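Local coordinates for phenolpthiocerol synthesis type-I polyketide synthase ppsA (Mycobacterium bovis, PDB 7AKC), which probably loads extender units, through the acyltransferase domain studied here, during polyketide synthase assembly of the lipid core of phthiocerols and phenolphthiocerols, at residues A[141-153]-A[204-218]. Sequence-based numbering, arbitrary orientation.
Sequences MAPLSGQGGMALL and ASRVNIEVAPHNPAM
In the small, ferredoxin-like subdomain of the acyltransferase, strands 148-153 and 204-207 run antiparallel, and the chain beyond the second strand leads to H214, whose NE2 is hydrogen-bonded to S112 in what looks like the GxSxG nucleophile elbow. L152 and S205 form a hydrogen-bonded pair, L152 N to S205 O (2.8 Å) and S205 N to L152 O (2.9 Å), while V207 N reaches M150 O from above its carbonyl plane (2.9 Å). On one face the L153 CD2 methyl meets A204 CB at 3.6 Å. On the other, M150 lays CB against V207, then brings SD to 4.1 Å from both I209 CD1 and P213 CD, which lie on the same side of it; a bend at chi3 (108°) brings CE near the edge of the H214 ring. Past the strands, V211 CG2 presses on M141 O and S145 CA, while M141 CE touches V211 CG1 and P213 CB. G146 N donates to E210 O (3.1 Å), and a water joins L144 O, G148 N and A212 N. Helix 187-199 covers the A151 and R206 face, with D191 salt-bridged to R206; strand 180-184 flanks 148-153 on the side away from 204-207, and helix 79-100 packs on M141 and V211.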
loop_
_atom_site.group_PDB
_atom_site.type_symbol
_atom_site.label_atom_id
_atom_site.label_comp_id
_atom_site.label_asym_id
_atom_site.label_seq_id
_atom_site.Cartn_x
_atom_site.Cartn_y
_atom_site.Cartn_z
ATOM N N MET A 141 7.073 10.085 -11.050
ATOM C CA MET A 141 8.001 9.142 -10.373
ATOM C C MET A 141 8.962 8.508 -11.387
ATOM O O MET A 141 10.066 8.163 -10.991
ATOM C CB MET A 141 7.189 8.046 -9.676
ATOM C CG MET A 141 6.589 8.490 -8.361
ATOM S SD MET A 141 5.356 7.336 -7.728
ATOM C CE MET A 141 6.405 6.079 -7.007
ATOM N N ALA A 142 8.550 8.397 -12.652
ATOM C CA ALA A 142 9.355 7.715 -13.639
ATOM C C ALA A 142 10.833 8.156 -13.721
ATOM O O ALA A 142 11.677 7.274 -13.868
ATOM C CB ALA A 142 8.696 7.804 -15.020
ATOM N N PRO A 143 11.198 9.459 -13.663
ATOM C CA PRO A 143 12.623 9.815 -13.787
ATOM C C PRO A 143 13.482 9.234 -12.631
ATOM O O PRO A 143 14.705 9.162 -12.760
ATOM C CB PRO A 143 12.593 11.340 -13.746
ATOM C CG PRO A 143 11.230 11.715 -14.286
ATOM C CD PRO A 143 10.365 10.674 -13.608
ATOM N N LEU A 144 12.844 8.698 -11.591
ATOM C CA LEU A 144 13.575 8.107 -10.430
ATOM C C LEU A 144 13.677 6.591 -10.600
ATOM O O LEU A 144 14.130 5.927 -9.667
ATOM C CB LEU A 144 12.837 8.485 -9.144
ATOM C CG LEU A 144 12.727 9.983 -8.872
ATOM C CD1 LEU A 144 12.137 10.243 -7.500
ATOM C CD2 LEU A 144 14.080 10.659 -9.000
ATOM N N SER A 145 13.264 6.070 -11.754
ATOM C CA SER A 145 13.296 4.640 -12.005
ATOM C C SER A 145 14.682 4.037 -11.706
ATOM O O SER A 145 15.713 4.542 -12.155
ATOM C CB SER A 145 12.853 4.345 -13.446
ATOM O OG SER A 145 11.473 4.647 -13.661
ATOM N N GLY A 146 14.688 3.016 -10.872
ATOM C CA GLY A 146 15.901 2.295 -10.535
ATOM C C GLY A 146 16.796 2.870 -9.458
ATOM O O GLY A 146 17.759 2.217 -9.047
ATOM N N GLN A 147 16.527 4.093 -9.002
ATOM C CA GLN A 147 17.387 4.730 -7.990
ATOM C C GLN A 147 17.139 4.218 -6.589
ATOM O O GLN A 147 18.065 4.148 -5.780
ATOM C CB GLN A 147 17.190 6.265 -8.007
ATOM C CG GLN A 147 17.710 6.876 -9.301
ATOM C CD GLN A 147 17.488 8.364 -9.398
ATOM O OE1 GLN A 147 17.382 9.079 -8.391
ATOM N NE2 GLN A 147 17.406 8.858 -10.651
ATOM N N GLY A 148 15.877 3.940 -6.276
ATOM C CA GLY A 148 15.516 3.523 -4.919
ATOM C C GLY A 148 15.095 2.084 -4.862
ATOM O O GLY A 148 14.726 1.470 -5.870
ATOM N N GLY A 149 15.228 1.511 -3.696
ATOM C CA GLY A 149 14.849 0.132 -3.478
ATOM C C GLY A 149 14.164 -0.011 -2.130
ATOM O O GLY A 149 13.994 0.967 -1.399
ATOM N N MET A 150 13.623 -1.187 -1.900
ATOM C CA MET A 150 12.974 -1.495 -0.629
ATOM C C MET A 150 13.512 -2.808 -0.090
ATOM O O MET A 150 14.006 -3.622 -0.857
ATOM C CB MET A 150 11.457 -1.545 -0.789
ATOM C CG MET A 150 10.900 -0.187 -1.193
ATOM S SD MET A 150 9.122 -0.150 -1.497
ATOM C CE MET A 150 8.578 0.720 -0.114
ATOM N N ALA A 151 13.386 -3.033 1.223
ATOM C CA ALA A 151 13.808 -4.324 1.791
ATOM C C ALA A 151 12.799 -4.715 2.846
ATOM O O ALA A 151 12.412 -3.878 3.657
ATOM C CB ALA A 151 15.201 -4.249 2.399
ATOM N N LEU A 152 12.417 -5.990 2.843
ATOM C CA LEU A 152 11.528 -6.575 3.829
ATOM C C LEU A 152 12.427 -7.103 4.924
ATOM O O LEU A 152 13.266 -7.992 4.671
ATOM C CB LEU A 152 10.746 -7.733 3.201
ATOM C CG LEU A 152 9.840 -8.503 4.183
ATOM C CD1 LEU A 152 8.792 -7.570 4.855
ATOM C CD2 LEU A 152 9.178 -9.718 3.485
ATOM N N LEU A 153 12.292 -6.566 6.134
ATOM C CA LEU A 153 13.123 -6.979 7.255
ATOM C C LEU A 153 12.297 -7.758 8.273
ATOM O O LEU A 153 11.155 -7.356 8.593
ATOM C CB LEU A 153 13.684 -5.724 7.961
ATOM C CG LEU A 153 14.334 -4.668 7.056
ATOM C CD1 LEU A 153 14.880 -3.535 7.877
ATOM C CD2 LEU A 153 15.420 -5.275 6.163
ATOM N N ALA A 204 16.469 -10.569 6.053
ATOM C CA ALA A 204 16.158 -9.425 5.222
ATOM C C ALA A 204 16.149 -9.842 3.754
ATOM O O ALA A 204 16.952 -10.694 3.354
ATOM C CB ALA A 204 17.217 -8.363 5.425
ATOM N N SER A 205 15.288 -9.209 2.937
ATOM C CA SER A 205 15.256 -9.525 1.503
ATOM C C SER A 205 14.860 -8.315 0.687
ATOM O O SER A 205 14.091 -7.482 1.155
ATOM C CB SER A 205 14.316 -10.691 1.199
ATOM O OG SER A 205 12.967 -10.368 1.499
ATOM N N ARG A 206 15.389 -8.209 -0.538
ATOM C CA ARG A 206 15.063 -7.107 -1.424
ATOM C C ARG A 206 13.633 -7.198 -1.926
ATOM O O ARG A 206 13.156 -8.291 -2.257
ATOM C CB ARG A 206 16.006 -7.104 -2.659
ATOM C CG ARG A 206 17.220 -6.279 -2.389
ATOM C CD ARG A 206 17.968 -5.940 -3.643
ATOM N NE ARG A 206 17.214 -4.985 -4.451
ATOM C CZ ARG A 206 17.312 -3.662 -4.345
ATOM N NH1 ARG A 206 18.141 -3.117 -3.458
ATOM N NH2 ARG A 206 16.601 -2.874 -5.143
ATOM N N VAL A 207 12.976 -6.064 -2.041
ATOM C CA VAL A 207 11.647 -5.993 -2.623
ATOM C C VAL A 207 11.854 -5.175 -3.893
ATOM O O VAL A 207 12.069 -3.970 -3.796
ATOM C CB VAL A 207 10.618 -5.332 -1.675
ATOM C CG1 VAL A 207 9.292 -5.107 -2.390
ATOM C CG2 VAL A 207 10.410 -6.188 -0.422
ATOM N N ASN A 208 11.905 -5.825 -5.060
ATOM C CA ASN A 208 12.153 -5.105 -6.319
ATOM C C ASN A 208 10.924 -4.305 -6.755
ATOM O O ASN A 208 9.816 -4.836 -6.719
ATOM C CB ASN A 208 12.664 -6.049 -7.419
ATOM C CG ASN A 208 13.992 -6.678 -7.054
ATOM O OD1 ASN A 208 14.888 -6.033 -6.484
ATOM N ND2 ASN A 208 14.149 -7.953 -7.360
ATOM N N ILE A 209 11.117 -3.022 -7.123
ATOM C CA ILE A 209 10.047 -2.077 -7.481
ATOM C C ILE A 209 10.557 -1.053 -8.509
ATOM O O ILE A 209 11.711 -0.672 -8.461
ATOM C CB ILE A 209 9.531 -1.365 -6.180
ATOM C CG1 ILE A 209 8.250 -0.578 -6.438
ATOM C CG2 ILE A 209 10.628 -0.495 -5.520
ATOM C CD1 ILE A 209 7.328 -0.398 -5.132
ATOM N N GLU A 210 9.705 -0.603 -9.436
ATOM C CA GLU A 210 10.104 0.342 -10.491
ATOM C C GLU A 210 10.678 1.615 -9.900
ATOM O O GLU A 210 11.729 2.074 -10.352
ATOM C CB GLU A 210 8.935 0.681 -11.449
ATOM C CG GLU A 210 8.497 -0.448 -12.369
ATOM C CD GLU A 210 7.954 -1.731 -11.763
ATOM O OE1 GLU A 210 7.428 -1.704 -10.623
ATOM O OE2 GLU A 210 8.023 -2.770 -12.454
ATOM N N VAL A 211 9.955 2.170 -8.925
ATOM C CA VAL A 211 10.370 3.409 -8.210
ATOM C C VAL A 211 9.946 3.213 -6.753
ATOM O O VAL A 211 8.809 2.843 -6.520
ATOM C CB VAL A 211 9.725 4.689 -8.767
ATOM C CG1 VAL A 211 10.063 5.907 -7.921
ATOM C CG2 VAL A 211 10.082 4.947 -10.217
ATOM N N ALA A 212 10.856 3.458 -5.828
ATOM C CA ALA A 212 10.546 3.264 -4.398
ATOM C C ALA A 212 9.864 4.501 -3.838
ATOM O O ALA A 212 10.465 5.560 -3.801
ATOM C CB ALA A 212 11.787 2.924 -3.634
ATOM N N PRO A 213 8.605 4.383 -3.385
ATOM C CA PRO A 213 7.962 5.484 -2.738
ATOM C C PRO A 213 8.204 5.398 -1.220
ATOM O O PRO A 213 9.034 4.643 -0.807
ATOM C CB PRO A 213 6.498 5.261 -3.153
ATOM C CG PRO A 213 6.383 3.825 -3.632
ATOM C CD PRO A 213 7.751 3.206 -3.469
ATOM N N HIS A 214 7.509 6.217 -0.439
ATOM C CA HIS A 214 7.565 6.135 1.047
ATOM C C HIS A 214 8.970 6.396 1.586
ATOM O O HIS A 214 9.357 5.732 2.545
ATOM C CB HIS A 214 6.884 4.865 1.548
ATOM C CG HIS A 214 5.657 4.574 0.770
ATOM N ND1 HIS A 214 4.605 5.450 0.723
ATOM C CD2 HIS A 214 5.345 3.557 -0.050
ATOM C CE1 HIS A 214 3.676 4.973 -0.064
ATOM N NE2 HIS A 214 4.111 3.830 -0.551
ATOM N N ASN A 215 9.646 7.375 0.998
ATOM C CA ASN A 215 11.016 7.737 1.438
ATOM C C ASN A 215 11.296 9.179 0.997
ATOM O O ASN A 215 10.547 9.681 0.169
ATOM C CB ASN A 215 12.033 6.679 0.996
ATOM C CG ASN A 215 12.308 6.711 -0.489
ATOM O OD1 ASN A 215 13.177 7.441 -0.940
ATOM N ND2 ASN A 215 11.577 5.918 -1.247
ATOM N N PRO A 216 12.335 9.856 1.532
ATOM C CA PRO A 216 12.597 11.261 1.211
ATOM C C PRO A 216 12.769 11.641 -0.266
ATOM O O PRO A 216 12.666 12.784 -0.578
ATOM C CB PRO A 216 13.895 11.553 1.979
ATOM C CG PRO A 216 13.829 10.634 3.157
ATOM C CD PRO A 216 13.251 9.372 2.566
ATOM N N ALA A 217 13.009 10.664 -1.128
ATOM C CA ALA A 217 13.134 10.941 -2.573
ATOM C C ALA A 217 11.799 11.430 -3.138
ATOM O O ALA A 217 11.797 12.059 -4.189
ATOM C CB ALA A 217 13.599 9.715 -3.287
ATOM N N MET A 218 10.705 11.122 -2.448
ATOM C CA MET A 218 9.369 11.584 -2.895
ATOM C C MET A 218 9.111 13.052 -2.522
ATOM O O MET A 218 8.184 13.632 -3.089
ATOM C CB MET A 218 8.281 10.686 -2.300
ATOM C CG MET A 218 8.460 9.234 -2.659
ATOM S SD MET A 218 8.135 8.923 -4.406
ATOM C CE MET A 218 9.788 8.583 -5.007
HETATM O O HOH W 1 13.385 4.857 -7.228
HETATM O O HOH W 2 13.734 1.566 -8.403
HETATM O O HOH W 3 12.519 -10.906 4.798
#